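Local coordinates for protein aeromonas extracellular serine protease (Aeromonas sobria, PDB 3WQB) that cleaves peptide bonds after paired basic residues, one of them lysine, as a calcium-binding secreted serine protease of the furin subfamily and probable virulence factor, at residues D392-E397 against R500-S505; S461-I466 against Q544-L549; V475-S480 against I586-R591; L490-S495 against R548-D553. The protein carries 1 engineered substitution. All blocks are in the same frame, centred on the assembly; numbering follows the deposited sequence.

Contact 1: D392-E397 against R500-S505; sequences DVKGLE and RSILLS
The carboxylate of Glu-397 accepts the backbone N-H of Ile-502, OE2 lying 2.9 Å from Ile-502 N on a nearly straight path (163° at the hydrogen). The bond joins the tail of a subtilisin-type protease region to the P-domain: 392-397 closes the second strand of a two-stranded antiparallel hairpin, whereas 500-505 leaves the edge strand of a P-domain sheet. The donor comes to OE2 on the syn side, 24° out of the carboxylate plane. A water donates to both Glu-397 OE1, at 2.7 Å, and the carbonyl O of Ile-502, so each carboxylate oxygen has a tie to the same residue and the group's rotation is fixed. The Glu-397 chain bends at its second torsion (chi2 96°), which turns the carboxylate back along the Ile-502 side chain; the two run past each other in opposite senses.

Ile-502 gives the largest share of the buried surface. Its CD1 ends against the backbone of the hairpin, 3.4 Å from Lys-394 O and 3.6 Å from Gly-395 C. The corner at Gly-395 is a classic beta bulge, in which Gly-395 and Leu-396 both face Val-379; a second one, Leu-503 and Leu-504 facing Ile-491, turns the other segment. Lys-394 crosses Ile-502 with its CG, while its amine pairs with Glu-400; Arg-500 pairs with Glu-492 and Glu-550. Gly-395 O, a buried acceptor without a polar partner, lies 3.2 Å from Ser-505 CB.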
# COMPACT_ATOMS: atom_id res chain seq x y z
N ASP A 392 19.58 11.77 -21.77
CA ASP A 392 19.56 11.67 -20.32
C ASP A 392 18.18 12.09 -19.88
O ASP A 392 17.83 13.27 -19.93
CB ASP A 392 20.61 12.60 -19.71
CG ASP A 392 21.97 12.44 -20.34
OD1 ASP A 392 22.46 11.30 -20.42
OD2 ASP A 392 22.55 13.47 -20.74
N VAL A 393 17.38 11.11 -19.48
CA VAL A 393 15.99 11.40 -19.12
C VAL A 393 15.71 11.10 -17.67
O VAL A 393 16.28 10.19 -17.09
CB VAL A 393 14.97 10.66 -20.03
CG1 VAL A 393 15.17 11.06 -21.50
CG2 VAL A 393 15.06 9.15 -19.85
N LYS A 394 14.81 11.88 -17.07
CA LYS A 394 14.42 11.68 -15.68
C LYS A 394 13.59 10.40 -15.55
O LYS A 394 12.57 10.25 -16.22
CB LYS A 394 13.66 12.91 -15.21
CG LYS A 394 13.27 12.93 -13.75
CD LYS A 394 12.93 14.35 -13.30
CE LYS A 394 11.76 14.93 -14.09
NZ LYS A 394 11.60 16.37 -13.81
N GLY A 395 14.06 9.49 -14.70
CA GLY A 395 13.39 8.22 -14.42
C GLY A 395 12.59 8.25 -13.13
O GLY A 395 11.64 7.48 -12.94
N LEU A 396 13.01 9.13 -12.21
CA LEU A 396 12.30 9.38 -10.95
C LEU A 396 12.61 10.79 -10.50
O LEU A 396 13.75 11.20 -10.49
CB LEU A 396 12.71 8.38 -9.86
CG LEU A 396 11.86 8.42 -8.58
CD1 LEU A 396 10.53 7.73 -8.81
CD2 LEU A 396 12.60 7.79 -7.41
N GLU A 397 11.58 11.54 -10.13
CA GLU A 397 11.77 12.92 -9.71
C GLU A 397 12.32 13.03 -8.29
O GLU A 397 12.23 12.08 -7.49
CB GLU A 397 10.43 13.69 -9.76
CG GLU A 397 9.70 13.56 -11.09
CD GLU A 397 8.63 12.47 -11.11
OE1 GLU A 397 8.85 11.37 -10.55
OE2 GLU A 397 7.57 12.73 -11.71
N ARG A 500 4.39 17.64 -14.71
CA ARG A 500 4.66 16.27 -15.12
C ARG A 500 4.69 15.32 -13.93
O ARG A 500 5.10 15.72 -12.82
CB ARG A 500 6.01 16.20 -15.84
CG ARG A 500 6.08 17.06 -17.09
CD ARG A 500 7.50 17.09 -17.63
NE ARG A 500 7.88 15.81 -18.22
CZ ARG A 500 7.61 15.45 -19.48
NH1 ARG A 500 6.99 16.28 -20.30
NH2 ARG A 500 8.00 14.26 -19.91
N SER A 501 4.30 14.07 -14.16
CA SER A 501 4.34 13.05 -13.11
C SER A 501 4.70 11.71 -13.73
O SER A 501 4.01 11.24 -14.64
CB SER A 501 2.97 12.94 -12.45
OG SER A 501 2.97 11.95 -11.43
N ILE A 502 5.79 11.11 -13.25
CA ILE A 502 6.17 9.78 -13.72
C ILE A 502 5.29 8.74 -13.03
O ILE A 502 5.36 8.54 -11.81
CB ILE A 502 7.68 9.52 -13.50
CG1 ILE A 502 8.49 10.47 -14.39
CG2 ILE A 502 8.02 8.05 -13.75
CD1 ILE A 502 9.97 10.57 -14.05
N LEU A 503 4.42 8.11 -13.82
CA LEU A 503 3.47 7.12 -13.30
C LEU A 503 4.12 5.76 -13.12
O LEU A 503 3.83 5.04 -12.16
CB LEU A 503 2.29 6.95 -14.26
CG LEU A 503 1.50 8.21 -14.60
CD1 LEU A 503 0.38 7.85 -15.56
CD2 LEU A 503 0.94 8.86 -13.34
N LEU A 504 5.02 5.42 -14.02
CA LEU A 504 5.79 4.20 -13.91
C LEU A 504 7.23 4.47 -14.31
O LEU A 504 7.51 4.84 -15.45
CB LEU A 504 5.18 3.06 -14.73
CG LEU A 504 5.83 1.68 -14.59
CD1 LEU A 504 5.80 1.18 -13.13
CD2 LEU A 504 5.16 0.67 -15.54
N SER A 505 8.12 4.32 -13.34
CA SER A 505 9.54 4.45 -13.55
C SER A 505 10.06 3.16 -14.18
O SER A 505 9.54 2.07 -13.91
CB SER A 505 10.22 4.75 -12.22
OG SER A 505 9.83 3.83 -11.21
O HOH W 1 6.51 10.16 -9.83

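Contact 2: S461-I466 against Q544-L549; sequences SSTTRI and QGTWRL
Two neighbouring antiparallel strands of the P-domain meet here, 461-466 at the outer edge of a four-stranded sheet and 545-549 just inside it, with Trp-547 and Ile-466 packing on the inner face. The N-to-C directions of the two short segments lie 149° apart, and six backbone hydrogen bonds join them in three pairs: Ser-462 with Leu-549, Thr-464 with Trp-547, and Ile-466 with Gly-545. The bond from Trp-547 N to Thr-464 O is short and nearly linear, 2.8 Å with 173° at the hydrogen. Gly-545 opens its strand at a positive phi of 125°, a backbone shape in which a side chain would collide with the carbonyl oxygen of the residue before, and which glycine tolerates.

On the inner face the Trp-547 ring is met by Ile-466, whose CG1 lies 3.6 Å from CD1 of the indole; Thr-464 O sits at the ring's edge, near its plane. NE1 of the same indole is taken by the carbonyl of Ala-543. The outer face is polar and largely solvent-facing. Thr-463 sets its two branches against different neighbours there: CG2, anti to the backbone N, comes 3.6 Å from Thr-546 CB, and OG1 lies 3.4 Å from Arg-548 CG, alongside the aliphatic part of the arginine. Arg-465 stretches out fully and lays its CG 3.7 Å from Gly-545 O.

Inward, the face bearing Thr-464, Trp-547 and Leu-549 packs on strands 471-482 and 583-595 of the facing sheet, and strand 436-444 covers Ser-462 and Ile-466, while strand 489-494 continues the sheet beyond 545-549.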
# COMPACT_ATOMS: atom_id res chain seq x y z
N SER A 461 3.30 9.60 -27.58
CA SER A 461 2.42 10.50 -26.85
C SER A 461 0.99 10.41 -27.32
O SER A 461 0.72 10.21 -28.50
CB SER A 461 2.91 11.95 -26.99
OG SER A 461 4.26 12.08 -26.57
N SER A 462 0.08 10.61 -26.38
CA SER A 462 -1.34 10.66 -26.68
C SER A 462 -2.01 11.65 -25.73
O SER A 462 -1.73 11.67 -24.54
CB SER A 462 -1.94 9.26 -26.56
OG SER A 462 -3.36 9.27 -26.70
N THR A 463 -2.89 12.47 -26.29
CA THR A 463 -3.50 13.58 -25.56
C THR A 463 -5.03 13.52 -25.56
O THR A 463 -5.63 13.10 -26.55
CB THR A 463 -3.01 14.91 -26.17
OG1 THR A 463 -1.58 15.00 -26.03
CG2 THR A 463 -3.66 16.11 -25.49
N THR A 464 -5.64 13.91 -24.44
CA THR A 464 -7.09 14.05 -24.34
C THR A 464 -7.42 15.35 -23.62
O THR A 464 -6.65 15.82 -22.78
CB THR A 464 -7.74 12.84 -23.63
OG1 THR A 464 -9.17 12.89 -23.77
CG2 THR A 464 -7.39 12.79 -22.14
N ARG A 465 -8.56 15.94 -23.95
CA ARG A 465 -9.02 17.14 -23.27
C ARG A 465 -10.06 16.82 -22.21
O ARG A 465 -11.01 16.08 -22.46
CB ARG A 465 -9.61 18.14 -24.27
CG ARG A 465 -9.99 19.46 -23.62
CD ARG A 465 -10.35 20.53 -24.64
NE ARG A 465 -10.69 21.79 -23.97
CZ ARG A 465 -11.90 22.17 -23.58
NH1 ARG A 465 -12.96 21.39 -23.79
NH2 ARG A 465 -12.06 23.34 -22.97
N ILE A 466 -9.86 17.40 -21.03
CA ILE A 466 -10.89 17.39 -19.99
C ILE A 466 -11.60 18.75 -20.05
O ILE A 466 -10.97 19.79 -19.87
CB ILE A 466 -10.28 17.13 -18.59
CG1 ILE A 466 -9.66 15.71 -18.50
CG2 ILE A 466 -11.29 17.40 -17.47
CD1 ILE A 466 -10.65 14.56 -18.51
N GLN A 544 -9.05 21.44 -16.27
CA GLN A 544 -9.52 21.81 -17.60
C GLN A 544 -8.39 22.00 -18.59
O GLN A 544 -7.46 22.76 -18.34
CB GLN A 544 -10.37 23.07 -17.51
CG GLN A 544 -11.11 23.43 -18.78
CD GLN A 544 -11.98 24.65 -18.57
OE1 GLN A 544 -11.48 25.76 -18.38
NE2 GLN A 544 -13.29 24.45 -18.57
N GLY A 545 -8.49 21.32 -19.72
CA GLY A 545 -7.47 21.40 -20.75
C GLY A 545 -6.94 20.04 -21.12
O GLY A 545 -7.55 19.01 -20.81
N THR A 546 -5.80 20.04 -21.80
CA THR A 546 -5.25 18.82 -22.34
C THR A 546 -4.30 18.11 -21.38
O THR A 546 -3.45 18.74 -20.75
CB THR A 546 -4.54 19.05 -23.68
OG1 THR A 546 -3.63 20.16 -23.57
CG2 THR A 546 -5.54 19.37 -24.80
N TRP A 547 -4.50 16.80 -21.28
CA TRP A 547 -3.64 15.90 -20.52
C TRP A 547 -2.93 14.96 -21.48
O TRP A 547 -3.56 14.41 -22.40
CB TRP A 547 -4.49 15.08 -19.55
CG TRP A 547 -5.10 15.86 -18.44
CD1 TRP A 547 -6.20 16.66 -18.49
CD2 TRP A 547 -4.66 15.88 -17.08
NE1 TRP A 547 -6.47 17.20 -17.25
CE2 TRP A 547 -5.54 16.72 -16.36
CE3 TRP A 547 -3.60 15.25 -16.39
CZ2 TRP A 547 -5.38 16.98 -14.99
CZ3 TRP A 547 -3.45 15.50 -15.03
CH2 TRP A 547 -4.34 16.35 -14.35
N ARG A 548 -1.63 14.77 -21.30
CA ARG A 548 -0.85 13.97 -22.24
C ARG A 548 -0.15 12.80 -21.56
O ARG A 548 0.55 12.98 -20.56
CB ARG A 548 0.17 14.85 -22.97
CG ARG A 548 1.04 14.12 -23.97
CD ARG A 548 1.93 15.07 -24.75
NE ARG A 548 3.04 15.61 -23.95
CZ ARG A 548 3.11 16.87 -23.53
NH1 ARG A 548 2.13 17.73 -23.79
NH2 ARG A 548 4.16 17.28 -22.82
N LEU A 549 -0.35 11.60 -22.10
CA LEU A 549 0.41 10.43 -21.67
C LEU A 549 1.63 10.27 -22.56
O LEU A 549 1.55 10.41 -23.78
CB LEU A 549 -0.45 9.18 -21.78
CG LEU A 549 0.16 7.91 -21.17
CD1 LEU A 549 0.08 7.95 -19.64
CD2 LEU A 549 -0.54 6.69 -21.71

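Contact 3: V475-S480 against I586-R591; sequences VQVMVS and ISWSLR
Val-477 meets Trp-588 and Leu-590 on one face of this antiparallel strand pair. Its CG1 touches the indole at the edge, 3.9 Å from CE3 and near the ring plane, and its CG2 crosses to CD1 of Leu-590 at the same separation. Trp-588 owes its position to a chi1 of 69°, which sets CG between the backbone N and the carbonyl carbon; CB stays 3.3 Å from Met-478 O. The other face carries Gln-476 and Arg-591, lying side by side and pointing the same way, with amide and guanidinium planes 23° apart. A water joins them, donating to Gln-476 OE1 at 2.7 Å and accepting from Arg-591 NH1 in the guanidinium plane. On that face too, Met-478 CE rests 4.0 Å from Ser-589 CB.

Beneath the side chains run backbone bonds from Gln-476 and Arg-591 to the serine end, where Ile-586 and Ser-587 form a classic beta bulge against Ser-480. There Ser-480 O is gripped twice, by Ile-586 N at 2.9 Å and Ser-587 N at 3.1 Å, both arriving from one face of its carbonyl plane.

Further out, strand 527-535 flanks 475-480 and strand 436-444 flanks 586-591, making this pair interior to a P-domain sheet. Trp-588 NE1 bonds to Ser-462 of the opposing sheet, Gln-476 NE2 to Ser-251 O, and Arg-591 NE to Leu-438 O. The chemistry is thus divided: the Val-477 and Trp-588 face builds the hydrophobic interior of the sandwich, whereas Gln-476 and Arg-591 on the other face are held by main-chain carbonyls and a shared water, and Ser-480 OG bonds to Asp-530 N.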
# COMPACT_ATOMS: atom_id res chain seq x y z
N VAL A 475 -5.48 11.74 -10.03
CA VAL A 475 -5.81 11.22 -11.36
C VAL A 475 -5.47 9.74 -11.43
O VAL A 475 -4.42 9.30 -10.93
CB VAL A 475 -5.12 12.00 -12.53
CG1 VAL A 475 -5.59 13.44 -12.57
CG2 VAL A 475 -3.61 11.94 -12.44
N GLN A 476 -6.36 8.98 -12.07
CA GLN A 476 -6.11 7.59 -12.40
C GLN A 476 -5.97 7.46 -13.89
O GLN A 476 -6.65 8.15 -14.66
CB GLN A 476 -7.25 6.70 -11.92
CG GLN A 476 -7.40 6.63 -10.41
CD GLN A 476 -8.69 5.97 -10.01
OE1 GLN A 476 -9.76 6.30 -10.53
NE2 GLN A 476 -8.61 5.04 -9.05
N VAL A 477 -5.07 6.57 -14.29
CA VAL A 477 -4.84 6.24 -15.69
C VAL A 477 -4.84 4.73 -15.84
O VAL A 477 -4.29 4.01 -15.00
CB VAL A 477 -3.48 6.84 -16.18
CG1 VAL A 477 -3.01 6.25 -17.48
CG2 VAL A 477 -3.58 8.35 -16.32
N MET A 478 -5.49 4.23 -16.89
CA MET A 478 -5.31 2.84 -17.29
C MET A 478 -4.57 2.83 -18.61
O MET A 478 -4.83 3.69 -19.45
CB MET A 478 -6.65 2.11 -17.43
CG MET A 478 -7.32 1.87 -16.09
SD MET A 478 -8.83 0.91 -16.27
CE MET A 478 -9.88 2.02 -17.21
N VAL A 479 -3.63 1.90 -18.77
CA VAL A 479 -2.83 1.81 -20.00
C VAL A 479 -2.87 0.40 -20.57
O VAL A 479 -2.77 -0.59 -19.83
CB VAL A 479 -1.35 2.26 -19.79
CG1 VAL A 479 -0.55 2.12 -21.09
CG2 VAL A 479 -1.28 3.68 -19.30
N SER A 480 -3.02 0.33 -21.89
CA SER A 480 -2.89 -0.92 -22.63
C SER A 480 -1.86 -0.72 -23.73
O SER A 480 -1.93 0.26 -24.48
CB SER A 480 -4.23 -1.35 -23.22
OG SER A 480 -5.14 -1.62 -22.17
N ILE A 586 -1.74 0.85 -27.31
CA ILE A 586 -3.07 0.42 -27.76
C ILE A 586 -4.14 1.43 -27.34
O ILE A 586 -4.91 1.91 -28.17
CB ILE A 586 -3.40 -1.01 -27.23
CG1 ILE A 586 -2.40 -2.03 -27.79
CG2 ILE A 586 -4.85 -1.40 -27.57
CD1 ILE A 586 -2.38 -3.36 -27.04
N SER A 587 -4.19 1.74 -26.05
CA SER A 587 -5.19 2.66 -25.54
C SER A 587 -4.75 3.14 -24.18
O SER A 587 -3.93 2.51 -23.53
CB SER A 587 -6.55 1.97 -25.39
OG SER A 587 -6.53 1.00 -24.37
N TRP A 588 -5.32 4.26 -23.76
CA TRP A 588 -5.25 4.64 -22.36
C TRP A 588 -6.54 5.32 -21.98
O TRP A 588 -7.29 5.77 -22.85
CB TRP A 588 -4.03 5.53 -22.06
CG TRP A 588 -4.07 6.91 -22.64
CD1 TRP A 588 -4.04 7.26 -23.96
CD2 TRP A 588 -4.10 8.14 -21.90
NE1 TRP A 588 -4.07 8.62 -24.09
CE2 TRP A 588 -4.10 9.18 -22.84
CE3 TRP A 588 -4.15 8.45 -20.53
CZ2 TRP A 588 -4.13 10.53 -22.46
CZ3 TRP A 588 -4.17 9.78 -20.15
CH2 TRP A 588 -4.16 10.81 -21.11
N SER A 589 -6.80 5.38 -20.67
CA SER A 589 -7.98 6.04 -20.15
C SER A 589 -7.58 6.93 -18.99
O SER A 589 -6.66 6.61 -18.24
CB SER A 589 -9.03 5.02 -19.70
OG SER A 589 -9.46 4.22 -20.78
N LEU A 590 -8.30 8.04 -18.85
CA LEU A 590 -8.03 9.03 -17.81
C LEU A 590 -9.26 9.27 -16.96
O LEU A 590 -10.35 9.50 -17.50
CB LEU A 590 -7.58 10.35 -18.45
CG LEU A 590 -7.32 11.54 -17.52
CD1 LEU A 590 -6.16 11.26 -16.55
CD2 LEU A 590 -7.04 12.79 -18.33
N ARG A 591 -9.08 9.21 -15.65
CA ARG A 591 -10.12 9.60 -14.71
C ARG A 591 -9.61 10.67 -13.77
O ARG A 591 -8.62 10.48 -13.06
CB ARG A 591 -10.66 8.41 -13.92
CG ARG A 591 -11.85 8.81 -13.07
CD ARG A 591 -12.57 7.62 -12.51
NE ARG A 591 -14.00 7.86 -12.53
CZ ARG A 591 -14.92 7.01 -12.10
NH1 ARG A 591 -14.56 5.85 -11.58
NH2 ARG A 591 -16.21 7.34 -12.18
O HOH W 2 -12.10 4.89 -10.60

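Contact 4: L490-S495 against R548-D553; sequences LIELVS and RLEVTD. With CA (calcium ion), chain D.
An extended start to Arg-548 (chi1 180°) followed by a bend at chi3 (73°) lays its guanidinium alongside Val-494, whose CG2 approaches one face of the group, 3.6 Å from NH2. Glu-550, its CG anti to the carbonyl carbon (chi1 -70°), meets the same guanidinium at the edge. One oxygen, OE2, takes both NE, at 2.9 Å, and NH2, at 3.2 Å, a side-on salt bridge lying in the guanidinium plane.

The other oxygen, OE1, is 4.4 Å from Glu-492 OE2. A water donating to both at 2.7 Å, together with Arg-500, which pairs with each glutamate, probably offsets their mutual repulsion. These side chains lie on one face of two central antiparallel strands in a P-domain sheet, closed by six backbone bonds from Leu-490 with Thr-552 to Val-494 with Arg-548.

On the face turned toward strand 471-482, Ile-491 CG2 crosses Leu-549 CD1 at 3.8 Å, and Ile-491 lies side by side with Val-551. Leu-493 bends its CD1 to 3.4 Å from Arg-548 O. A second water spans the pair from Leu-490 O to Thr-552 OG1.

At the end of strand 545-553, Asp-553 binds calcium through both carboxylate oxygens, each 2.5 Å from the ion; Asp-454, Asp-488, Ala-555, Asn-578 and Asn-579 complete the site.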
# COMPACT_ATOMS: atom_id res chain seq x y z
N LEU A 490 9.18 3.92 -19.60
CA LEU A 490 8.94 5.08 -18.75
C LEU A 490 7.58 5.65 -19.14
O LEU A 490 7.36 6.01 -20.31
CB LEU A 490 10.05 6.11 -18.98
CG LEU A 490 9.83 7.53 -18.46
CD1 LEU A 490 9.93 7.55 -16.95
CD2 LEU A 490 10.86 8.48 -19.05
N ILE A 491 6.66 5.71 -18.18
CA ILE A 491 5.31 6.22 -18.42
C ILE A 491 5.09 7.48 -17.59
O ILE A 491 5.23 7.45 -16.36
CB ILE A 491 4.24 5.15 -18.11
CG1 ILE A 491 4.53 3.87 -18.91
CG2 ILE A 491 2.82 5.67 -18.36
CD1 ILE A 491 3.53 2.73 -18.66
N GLU A 492 4.75 8.57 -18.26
CA GLU A 492 4.62 9.89 -17.64
C GLU A 492 3.34 10.57 -18.08
O GLU A 492 2.86 10.35 -19.19
CB GLU A 492 5.84 10.73 -18.04
CG GLU A 492 6.13 11.96 -17.19
CD GLU A 492 7.57 12.48 -17.35
OE1 GLU A 492 7.88 13.53 -16.75
OE2 GLU A 492 8.41 11.84 -18.05
N LEU A 493 2.79 11.40 -17.21
CA LEU A 493 1.56 12.13 -17.48
C LEU A 493 1.79 13.63 -17.31
O LEU A 493 2.47 14.05 -16.36
CB LEU A 493 0.44 11.67 -16.55
CG LEU A 493 -0.97 12.22 -16.78
CD1 LEU A 493 -1.53 11.75 -18.11
CD2 LEU A 493 -1.90 11.83 -15.64
N VAL A 494 1.24 14.43 -18.23
CA VAL A 494 1.41 15.88 -18.22
C VAL A 494 0.04 16.55 -18.11
O VAL A 494 -0.89 16.22 -18.87
CB VAL A 494 2.15 16.38 -19.50
CG1 VAL A 494 2.51 17.86 -19.38
CG2 VAL A 494 3.41 15.55 -19.80
N SER A 495 -0.11 17.48 -17.17
CA SER A 495 -1.37 18.18 -16.96
C SER A 495 -1.49 19.41 -17.87
O SER A 495 -0.50 19.83 -18.48
CB SER A 495 -1.49 18.61 -15.49
OG SER A 495 -0.64 19.70 -15.21
N ARG A 548 -1.63 14.77 -21.30
CA ARG A 548 -0.85 13.97 -22.24
C ARG A 548 -0.15 12.80 -21.56
O ARG A 548 0.55 12.98 -20.56
CB ARG A 548 0.17 14.85 -22.97
CG ARG A 548 1.04 14.12 -23.97
CD ARG A 548 1.93 15.07 -24.75
NE ARG A 548 3.04 15.61 -23.95
CZ ARG A 548 3.11 16.87 -23.53
NH1 ARG A 548 2.13 17.73 -23.79
NH2 ARG A 548 4.16 17.28 -22.82
N LEU A 549 -0.35 11.60 -22.10
CA LEU A 549 0.41 10.43 -21.67
C LEU A 549 1.63 10.27 -22.56
O LEU A 549 1.55 10.41 -23.78
CB LEU A 549 -0.45 9.18 -21.78
CG LEU A 549 0.16 7.91 -21.17
CD1 LEU A 549 0.08 7.95 -19.64
CD2 LEU A 549 -0.54 6.69 -21.71
N GLU A 550 2.77 9.98 -21.94
CA GLU A 550 4.02 9.79 -22.66
C GLU A 550 4.60 8.44 -22.28
O GLU A 550 4.68 8.12 -21.10
CB GLU A 550 5.01 10.90 -22.30
CG GLU A 550 4.64 12.26 -22.84
CD GLU A 550 5.69 13.33 -22.61
OE1 GLU A 550 6.70 13.07 -21.91
OE2 GLU A 550 5.51 14.43 -23.15
N VAL A 551 4.99 7.64 -23.28
CA VAL A 551 5.60 6.33 -23.04
C VAL A 551 6.87 6.25 -23.88
O VAL A 551 6.82 6.50 -25.08
CB VAL A 551 4.65 5.18 -23.43
CG1 VAL A 551 5.31 3.82 -23.23
CG2 VAL A 551 3.34 5.26 -22.65
N THR A 552 8.00 5.91 -23.24
CA THR A 552 9.28 5.80 -23.94
C THR A 552 9.97 4.50 -23.55
O THR A 552 9.99 4.14 -22.38
CB THR A 552 10.23 6.96 -23.58
OG1 THR A 552 9.54 8.21 -23.67
CG2 THR A 552 11.40 7.00 -24.55
N ASP A 553 10.55 3.82 -24.54
CA ASP A 553 11.46 2.71 -24.29
C ASP A 553 12.85 3.31 -24.12
O ASP A 553 13.38 3.93 -25.04
CB ASP A 553 11.37 1.72 -25.47
CG ASP A 553 12.38 0.56 -25.38
OD1 ASP A 553 13.48 0.70 -24.79
OD2 ASP A 553 12.08 -0.51 -25.93
CA CA D . 14.21 -1.66 -25.39
O HOH W 3 7.85 8.62 -21.57
O HOH W 4 8.18 11.15 -20.70

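Overall arrangement
From the N terminus, the chain enters contact 1 at 392-397, a hairpin strand of the protease region, and this loop closes on 500-505 in the P-domain. Before reaching it, the chain lays down 461-466, 475-480 and 490-495, so contact 1 crosses contacts 2, 3 and 4. Residues 544-553 then close contacts 2 and 4 on one strand, which the two contacts share at Arg-548 and Leu-549. Contact 3 closes last, at 586-591; it crosses contact 2 and encloses contact 4. Contacts 2 and 4 knit one sheet and contact 3 the facing sheet, with Trp-547, Leu-549 and Leu-493 packed between them, while Arg-500 links contact 1 to contact 4.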